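Local structure of putative tetrapyrrole (Corrin/porphyrin) methylase (Bacteroides fragilis, 3FFY) at residues T4-A9 with F20-F25; K37-V40 with T45-F48. The protein is the C-terminal half of an RsmI-family enzyme that probably transfers a methyl group from S-adenosylmethionine to the ribose 2'-oxygen of cytidine 1402 in 16S rRNA. All blocks are in the same frame, centred on the assembly; numbering follows the deposited sequence.

How the contacts relate
Contact 1 (4-9 with 20-25) closes before contact 2 (37-40 with 45-48) opens, so the two follow each other in series along the chain, with centres about 12 Å apart. They meet in the mixed sheet, where strands 20-24 and 45-50 are parallel neighbours: E23 N lies 2.6 Å from V47 O and C21 O lies 2.8 Å from V47 N, both probable hydrogen bonds. Helix 6-12 packs against one face of these strands in contact 1, and the end of helix 32-38 reaches the other in contact 2. This edge of the methylase domain is therefore covered on both faces, by a partly exposed aromatic cluster and by a buried apolar contact.

Contact 1 of 2, residues T4-A9 with F20-F25; sequences TAFVPA and FCFEGF
F6 and F20 both hold CG between the backbone N and the carbonyl carbon, whereas F22 swings CG anti to its backbone N (chi1 177°), and with these settings the two strand rings converge on the single ring sent over from the helix. The result is a three-membered aromatic cluster in which F6 is the shared partner. Its CE1 side meets F20, with F6 CE1 3.7 Å from F20 CZ, while the other flank of the ring turns to F22, where F6 CD2 lies 4.0 Å from F22 CD1. Both ring pairs meet obliquely. The F6 and F20 planes are inclined at 51° with centroids 5.8 Å apart; for F6 and F22 the values are 45° and 5.4 Å.

In the fold, this is helix 6-12 lying against strand 20-24, an outermost strand of the chain's mixed sheet. F20 and F22, two residues apart on that strand, both point toward the helix, and the CA atoms of F6 and F22 are still 8.3 Å apart, so ring atoms alone bridge the gap. None of the three rings is fully buried, which places the cluster at the surface of the domain.

Neighbouring groups add to the packing. V7 CG2 sits 3.6 Å above one face of the F6 ring, offset toward its rim. G24 N stands 3.5 Å above the F22 ring and over its centre. Next along the sheet, on strand 45-50, Y49 ties into both sides of the contact: its OH hydrogen-bonds to F6 N, and its ring meets that of F22 edge-to-face. V47 of the same strand touches F6 from the sheet.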
# COMPACT_ATOMS: atom_id res chain seq x y z
N THR A 4 -7.67 -3.48 14.41
CA THR A 4 -8.03 -3.84 13.03
C THR A 4 -7.14 -3.15 11.98
O THR A 4 -7.54 -2.92 10.84
CB THR A 4 -9.48 -3.52 12.76
OG1 THR A 4 -9.74 -2.15 13.10
CG2 THR A 4 -10.35 -4.44 13.59
N ALA A 5 -5.91 -2.89 12.41
CA ALA A 5 -4.81 -2.46 11.55
C ALA A 5 -4.58 -3.42 10.37
O ALA A 5 -4.09 -3.00 9.32
CB ALA A 5 -3.51 -2.34 12.38
N PHE A 6 -4.93 -4.69 10.55
CA PHE A 6 -4.76 -5.64 9.47
C PHE A 6 -5.57 -5.31 8.23
O PHE A 6 -5.13 -5.64 7.14
CB PHE A 6 -5.01 -7.08 9.92
CG PHE A 6 -6.46 -7.44 10.07
CD1 PHE A 6 -7.22 -7.83 8.98
CD2 PHE A 6 -7.07 -7.41 11.34
CE1 PHE A 6 -8.56 -8.15 9.17
CE2 PHE A 6 -8.38 -7.71 11.53
CZ PHE A 6 -9.14 -8.09 10.45
N VAL A 7 -6.72 -4.65 8.39
CA VAL A 7 -7.60 -4.37 7.23
C VAL A 7 -6.83 -3.54 6.15
O VAL A 7 -6.62 -4.01 5.05
CB VAL A 7 -8.93 -3.76 7.67
CG1 VAL A 7 -9.86 -3.46 6.45
CG2 VAL A 7 -9.66 -4.71 8.63
N PRO A 8 -6.32 -2.35 6.50
CA PRO A 8 -5.55 -1.65 5.44
C PRO A 8 -4.25 -2.34 5.03
O PRO A 8 -3.79 -2.18 3.90
CB PRO A 8 -5.25 -0.28 6.07
CG PRO A 8 -5.37 -0.52 7.60
CD PRO A 8 -6.49 -1.52 7.71
N ALA A 9 -3.62 -3.10 5.94
CA ALA A 9 -2.40 -3.84 5.62
C ALA A 9 -2.69 -4.83 4.49
O ALA A 9 -1.91 -4.94 3.55
CB ALA A 9 -1.82 -4.58 6.86
N PHE A 20 -8.05 -15.27 3.93
CA PHE A 20 -6.87 -15.02 4.76
C PHE A 20 -7.06 -15.54 6.17
O PHE A 20 -8.20 -15.71 6.64
CB PHE A 20 -6.48 -13.53 4.76
CG PHE A 20 -7.44 -12.62 5.48
CD1 PHE A 20 -7.32 -12.39 6.84
CD2 PHE A 20 -8.45 -12.00 4.79
CE1 PHE A 20 -8.22 -11.56 7.51
CE2 PHE A 20 -9.36 -11.19 5.45
CZ PHE A 20 -9.26 -10.97 6.82
N CYS A 21 -5.92 -15.78 6.81
CA CYS A 21 -5.85 -16.27 8.16
C CYS A 21 -5.28 -15.21 9.06
O CYS A 21 -4.08 -14.91 9.00
CB CYS A 21 -4.95 -17.49 8.20
SG CYS A 21 -5.61 -18.80 7.18
N PHE A 22 -6.12 -14.66 9.92
CA PHE A 22 -5.60 -13.79 10.95
C PHE A 22 -4.93 -14.69 11.97
O PHE A 22 -5.58 -15.56 12.53
CB PHE A 22 -6.69 -12.94 11.60
CG PHE A 22 -6.17 -12.08 12.70
CD1 PHE A 22 -5.44 -10.94 12.40
CD2 PHE A 22 -6.28 -12.47 14.03
CE1 PHE A 22 -4.88 -10.14 13.43
CE2 PHE A 22 -5.76 -11.69 15.06
CZ PHE A 22 -5.04 -10.52 14.75
N GLU A 23 -3.63 -14.50 12.17
CA GLU A 23 -2.88 -15.29 13.16
C GLU A 23 -2.54 -14.49 14.43
O GLU A 23 -2.28 -15.07 15.48
CB GLU A 23 -1.60 -15.80 12.53
CG GLU A 23 -1.76 -16.51 11.19
CD GLU A 23 -2.38 -17.89 11.29
OE1 GLU A 23 -2.51 -18.47 12.40
OE2 GLU A 23 -2.73 -18.41 10.23
N GLY A 24 -2.54 -13.17 14.35
CA GLY A 24 -2.25 -12.32 15.52
C GLY A 24 -0.76 -12.30 15.81
O GLY A 24 0.05 -12.18 14.92
N PHE A 25 -0.40 -12.47 17.07
CA PHE A 25 0.97 -12.46 17.52
C PHE A 25 1.45 -13.87 17.63
O PHE A 25 0.74 -14.73 18.16
CB PHE A 25 1.03 -11.84 18.90
CG PHE A 25 0.70 -10.38 18.90
CD1 PHE A 25 1.70 -9.43 18.62
CD2 PHE A 25 -0.58 -9.94 19.16
CE1 PHE A 25 1.41 -8.08 18.61
CE2 PHE A 25 -0.88 -8.59 19.16
CZ PHE A 25 0.12 -7.66 18.87

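Contact 2 of 2, residues K37-V40 with T45-F48; sequences KSLV and TMVF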
# COMPACT_ATOMS: atom_id res chain seq x y z
N LYS A 37 5.73 -24.31 12.42
CA LYS A 37 5.69 -25.63 11.82
C LYS A 37 4.28 -25.87 11.29
O LYS A 37 4.11 -26.42 10.19
CB LYS A 37 6.02 -26.69 12.87
CG LYS A 37 6.87 -27.88 12.42
CD LYS A 37 6.84 -28.97 13.55
CE LYS A 37 7.27 -30.38 13.08
NZ LYS A 37 6.55 -31.47 13.84
N SER A 38 3.27 -25.44 12.05
CA SER A 38 1.87 -25.69 11.70
C SER A 38 1.44 -24.92 10.43
O SER A 38 0.54 -25.38 9.71
CB SER A 38 0.93 -25.37 12.88
OG SER A 38 0.30 -24.11 12.77
N LEU A 39 2.10 -23.80 10.13
CA LEU A 39 1.64 -22.95 9.01
C LEU A 39 2.29 -23.27 7.65
O LEU A 39 1.97 -22.64 6.61
CB LEU A 39 1.87 -21.49 9.35
CG LEU A 39 0.99 -20.99 10.48
CD1 LEU A 39 1.52 -19.62 10.89
CD2 LEU A 39 -0.52 -20.98 10.07
N VAL A 40 3.18 -24.26 7.68
CA VAL A 40 4.03 -24.58 6.52
C VAL A 40 3.26 -24.94 5.22
O VAL A 40 3.72 -24.57 4.14
CB VAL A 40 5.09 -25.63 6.91
CG1 VAL A 40 5.54 -26.42 5.70
CG2 VAL A 40 6.27 -24.91 7.60
N THR A 45 -3.19 -16.45 2.40
CA THR A 45 -2.45 -15.32 3.00
C THR A 45 -2.63 -15.38 4.52
O THR A 45 -3.70 -15.69 5.00
CB THR A 45 -3.00 -14.00 2.47
OG1 THR A 45 -2.84 -13.99 1.05
CG2 THR A 45 -2.27 -12.80 3.09
N MSE A 46 -1.57 -15.11 5.25
CA MSE A 46 -1.57 -15.12 6.70
C MSE A 46 -1.31 -13.71 7.15
O MSE A 46 -0.51 -13.00 6.54
CB MSE A 46 -0.47 -16.03 7.20
CG MSE A 46 -0.86 -17.48 6.93
SE MSE A 46 0.60 -18.63 6.91
CE MSE A 46 1.31 -18.10 5.16
N VAL A 47 -1.97 -13.31 8.23
CA VAL A 47 -1.77 -11.97 8.77
C VAL A 47 -1.36 -12.10 10.22
O VAL A 47 -2.01 -12.82 11.01
CB VAL A 47 -3.05 -11.09 8.68
CG1 VAL A 47 -2.75 -9.69 9.30
CG2 VAL A 47 -3.54 -11.04 7.20
N PHE A 48 -0.26 -11.43 10.53
CA PHE A 48 0.32 -11.41 11.88
C PHE A 48 0.55 -9.96 12.31
O PHE A 48 0.76 -9.08 11.47
CB PHE A 48 1.71 -12.06 11.90
CG PHE A 48 1.77 -13.45 11.31
CD1 PHE A 48 1.69 -14.57 12.12
CD2 PHE A 48 1.98 -13.62 9.95
CE1 PHE A 48 1.77 -15.85 11.56
CE2 PHE A 48 2.06 -14.88 9.38
CZ PHE A 48 1.95 -15.99 10.18
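L39 contributes roughly half of the 128 Å² buried here, dividing its side chain between M46 (a selenomethionine) and F48. The contact belongs to a beta-alpha-beta unit made of strand 20-24, helix 32-38 and strand 45-50: L39 lies at the C-terminal end of the helix, and its partners lie on the second, parallel strand. The nearest CA atoms, those of L39 and M46, are 8.8 Å apart, and apolar side chains span that distance.

The L39 and M46 side chains run antiparallel, alongside one another. In M46, CG lies anti to the carbonyl carbon (chi1 -72°) and the chain runs on extended (chi2 159°), which carries SE beside the base of the leucine, 4.0 Å from L39 CB, with L39 CD2 at 4.1 Å; the bend at chi3 turns only the terminal CE. All three touching residues are buried. E23 of strand 20-24 packs against each of them, F66 of helix 55-66 touches L39, and F62 of that helix meets the F48 ring.

F48 takes the other branch of the leucine. The methyl group comes to the edge of the ring, in its plane, rather than over a face, with L39 CD1 3.7 Å from F48 CZ and 3.8 Å from F48 CE1.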